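Local atomic coordinates of aeromonas extracellular serine protease (Aeromonas sobria, PDB entry 3WQB), a protein that cleaves peptide bonds after paired basic residues, one of them lysine, as a secreted, calcium-binding serine protease of the furin-like subtilases and a probable virulence factor. Residues A[50-53]-A[54-57]; A[416-419]-A[420-423]. The protein carries 1 engineered substitution. All coordinates share one frame; numbering follows the deposited sequence.

Contact 1: residues A[50-53]-A[54-57]; sequences GGIA and GNDL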
loop_
_atom_site.group_PDB
_atom_site.type_symbol
_atom_site.label_atom_id
_atom_site.label_comp_id
_atom_site.label_asym_id
_atom_site.label_seq_id
_atom_site.Cartn_x
_atom_site.Cartn_y
_atom_site.Cartn_z
ATOM N N GLY A 50 21.242 10.121 15.715
ATOM C CA GLY A 50 19.879 10.628 15.742
ATOM C C GLY A 50 19.550 11.443 14.501
ATOM O O GLY A 50 20.420 11.764 13.691
ATOM N N GLY A 51 18.273 11.762 14.355
ATOM C CA GLY A 51 17.795 12.584 13.251
ATOM C C GLY A 51 17.613 14.019 13.687
ATOM O O GLY A 51 18.401 14.554 14.479
ATOM N N ILE A 52 16.563 14.639 13.166
ATOM C CA ILE A 52 16.298 16.046 13.402
ATOM C C ILE A 52 15.004 16.167 14.200
ATOM O O ILE A 52 13.964 15.643 13.807
ATOM C CB ILE A 52 16.225 16.824 12.063
ATOM C CG1 ILE A 52 17.566 16.713 11.320
ATOM C CG2 ILE A 52 15.865 18.285 12.312
ATOM C CD1 ILE A 52 17.546 17.258 9.905
ATOM N N ALA A 53 15.085 16.847 15.339
ATOM C CA ALA A 53 13.951 16.987 16.246
ATOM C C ALA A 53 12.691 17.519 15.568
ATOM O O ALA A 53 12.765 18.394 14.698
ATOM C CB ALA A 53 14.344 17.872 17.425
ATOM N N GLY A 54 11.543 16.966 15.962
ATOM C CA GLY A 54 10.234 17.409 15.471
ATOM C C GLY A 54 9.623 16.514 14.407
ATOM O O GLY A 54 8.425 16.593 14.134
ATOM N N ASN A 55 10.451 15.667 13.808
ATOM C CA ASN A 55 10.020 14.774 12.738
ATOM C C ASN A 55 9.453 13.474 13.304
ATOM O O ASN A 55 10.147 12.474 13.466
ATOM C CB ASN A 55 11.179 14.555 11.767
ATOM C CG ASN A 55 11.555 15.829 11.051
ATOM O OD1 ASN A 55 12.643 16.383 11.252
ATOM N ND2 ASN A 55 10.647 16.316 10.222
ATOM N N ASP A 56 8.167 13.539 13.624
ATOM C CA ASP A 56 7.454 12.492 14.344
ATOM C C ASP A 56 5.965 12.642 14.032
ATOM O O ASP A 56 5.592 13.431 13.160
ATOM C CB ASP A 56 7.744 12.606 15.851
ATOM C CG ASP A 56 7.515 14.012 16.391
ATOM O OD1 ASP A 56 6.487 14.626 16.038
ATOM O OD2 ASP A 56 8.359 14.498 17.177
ATOM N N LEU A 57 5.113 11.922 14.757
ATOM C CA LEU A 57 3.674 11.972 14.495
ATOM C C LEU A 57 2.954 13.132 15.184
ATOM O O LEU A 57 1.726 13.260 15.075
ATOM C CB LEU A 57 3.019 10.643 14.857
ATOM C CG LEU A 57 3.563 9.448 14.077
ATOM C CD1 LEU A 57 3.091 8.151 14.718
ATOM C CD2 LEU A 57 3.165 9.503 12.598
#
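The chain reverses at Ile52–Ala53–Gly54–Asn55 in a type II beta turn that brings Ile52 CA within 6.4 Å of Asn55 CA. An inverse gamma turn centred on Asn55, from Gly54 to Asp56, overlaps its second half. Gly54 takes the third position of the beta turn with a positive phi of 102°, a conformation that suits glycine, because a CB at these angles would be jammed against the carbonyl oxygen of Ala53. The carbonyl of Ile52 points into the bend, its O lying 3.5 Å from Gly54 N.

Asn55 is the side chain that comes back toward the first half of the turn. With CG opposite its own carbonyl carbon and beside the backbone N (chi1 -65°), the residue folds back over the Ile52 carbonyl, where Asn55 CB comes to 3.6 Å from Ile52 O. Ile52 runs alongside, pointing the same way: its CB lies 4.9 Å from Asn55 CG, while CG1 and CD1 lead off from the bend. Ala53 turns its methyl outward, and its closest approach is local, CB to Gly54 N at 3.3 Å.

Outside partners hold the turn at its first and third positions. Ile52 shares a backbone hydrogen bond with Ala263 and Gly54 one with Asn40, and Gly54 O also accepts from Arg18 NH1. Just past the bend, buried Asp56 makes salt bridges to Arg18 and Arg23 and accepts from the backbone N of Asn40 and of Asn58. The two halves thus meet largely through backbone geometry and van der Waals contact, whereas the stronger electrostatic hold falls on the Asp56 carboxylate, which two guanidinium groups and two amide N-H groups would probably keep ionised despite its burial.

Contact 2: residues A[416-419]-A[420-423]; sequences LIDV and NKAL
Asp418 N-caps helix 419-426: its OD1 accepts the backbone N-H of Lys421 at 3.0 Å along a nearly straight path (163° at the hydrogen). The carboxylate swings forward to that amide because CG stands opposite the backbone N (chi1 -177°), and the N-H comes in from well above the carboxylate plane, 62° out of it. The same OD1 also accepts from Asn58 ND2, so the capping oxygen is gripped by two donors. One step on, the first helical hydrogen bonds form, from Ala422 N to Asp418 O at 3.0 Å and from Leu423 N to Val419 O at 2.9 Å.

Outward from the cap the side chains take over. Lys421 passes across the Asp418 carboxylate with its CB 3.4 Å from Asp418 CG, and its extended chain then carries NZ to 5.8 Å from Asp418 OD2, too far for a salt bridge. Asn420 directs its amide to earlier parts of the same chain, where ND2 donates to Ile16 O and OD1 accepts from Trp61 N. On the buried flank Val419 and Leu423, one helical turn apart, lie side by side between helices 60-64 and 335-352. Their touching apolar branches are Val419 CG1 and Leu423 CD1, 3.9 Å apart, while Leu423 CG rests 3.4 Å from Val419 O.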
loop_
_atom_site.group_PDB
_atom_site.type_symbol
_atom_site.label_atom_id
_atom_site.label_comp_id
_atom_site.label_asym_id
_atom_site.label_seq_id
_atom_site.Cartn_x
_atom_site.Cartn_y
_atom_site.Cartn_z
ATOM N N LEU A 416 3.278 14.944 6.319
ATOM C CA LEU A 416 3.505 14.104 7.481
ATOM C C LEU A 416 2.376 14.265 8.496
ATOM O O LEU A 416 1.998 15.380 8.853
ATOM C CB LEU A 416 4.847 14.455 8.120
ATOM C CG LEU A 416 5.192 13.854 9.482
ATOM C CD1 LEU A 416 5.274 12.340 9.412
ATOM C CD2 LEU A 416 6.482 14.453 10.025
ATOM N N ILE A 417 1.853 13.142 8.966
ATOM C CA ILE A 417 0.803 13.150 9.985
ATOM C C ILE A 417 1.140 14.081 11.152
ATOM O O ILE A 417 2.259 14.059 11.679
ATOM C CB ILE A 417 0.561 11.735 10.506
ATOM C CG1 ILE A 417 -0.058 10.880 9.394
ATOM C CG2 ILE A 417 -0.329 11.753 11.748
ATOM C CD1 ILE A 417 -0.242 9.414 9.762
ATOM N N ASP A 418 0.161 14.891 11.546
ATOM C CA ASP A 418 0.263 15.756 12.719
ATOM C C ASP A 418 -0.983 15.478 13.545
ATOM O O ASP A 418 -2.040 16.057 13.311
ATOM C CB ASP A 418 0.320 17.223 12.282
ATOM C CG ASP A 418 0.492 18.198 13.442
ATOM O OD1 ASP A 418 0.170 17.845 14.601
ATOM O OD2 ASP A 418 0.913 19.347 13.168
ATOM N N VAL A 419 -0.871 14.563 14.503
ATOM C CA VAL A 419 -2.045 14.126 15.262
ATOM C C VAL A 419 -2.643 15.267 16.087
ATOM O O VAL A 419 -3.875 15.420 16.153
ATOM C CB VAL A 419 -1.704 12.927 16.183
ATOM C CG1 VAL A 419 -2.815 12.693 17.215
ATOM C CG2 VAL A 419 -1.461 11.670 15.354
ATOM N N ASN A 420 -1.788 16.056 16.732
ATOM C CA ASN A 420 -2.281 17.153 17.557
ATOM C C ASN A 420 -3.114 18.134 16.743
ATOM O O ASN A 420 -4.187 18.557 17.194
ATOM C CB ASN A 420 -1.121 17.927 18.176
ATOM C CG ASN A 420 -0.326 17.126 19.180
ATOM O OD1 ASN A 420 -0.737 16.060 19.646
ATOM N ND2 ASN A 420 0.835 17.656 19.528
ATOM N N LYS A 421 -2.630 18.489 15.552
ATOM C CA LYS A 421 -3.345 19.447 14.710
ATOM C C LYS A 421 -4.626 18.835 14.147
ATOM O O LYS A 421 -5.652 19.510 14.062
ATOM C CB LYS A 421 -2.450 19.988 13.596
ATOM C CG LYS A 421 -3.048 21.162 12.831
ATOM C CD LYS A 421 -2.047 21.752 11.857
ATOM C CE LYS A 421 -2.713 22.830 11.018
ATOM N NZ LYS A 421 -1.745 23.479 10.103
ATOM N N ALA A 422 -4.585 17.547 13.802
ATOM C CA ALA A 422 -5.795 16.859 13.369
ATOM C C ALA A 422 -6.861 16.919 14.458
ATOM O O ALA A 422 -8.035 17.147 14.173
ATOM C CB ALA A 422 -5.488 15.411 12.969
ATOM N N LEU A 423 -6.445 16.724 15.708
ATOM C CA LEU A 423 -7.372 16.818 16.841
ATOM C C LEU A 423 -7.902 18.229 17.068
ATOM O O LEU A 423 -9.059 18.397 17.433
ATOM C CB LEU A 423 -6.731 16.285 18.120
ATOM C CG LEU A 423 -6.549 14.770 18.172
ATOM C CD1 LEU A 423 -5.587 14.409 19.292
ATOM C CD2 LEU A 423 -7.883 14.076 18.357
#

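Contact 1 comes first along the chain, in the loop leading into helix 60-64; contact 2 follows more than 350 residues later, at the start of helix 419-426. They nevertheless lie about 15 Å apart, centre to centre, and the two touch. Leu57 O is 3.0 Å from Val419 N, a probable hydrogen bond, and Leu57 CD2 packs 4.0 Å from Ile417 CB. Two residues bridge them further: Arg18 serves Asp56 and the carbonyls of Gly54 and Ile417, and Asn58 gives its backbone N to Asp56 and its side chain to Asp418. Two parts of the protease far apart in sequence are thus joined, the loop into helix 60-64 to the start of helix 419-426.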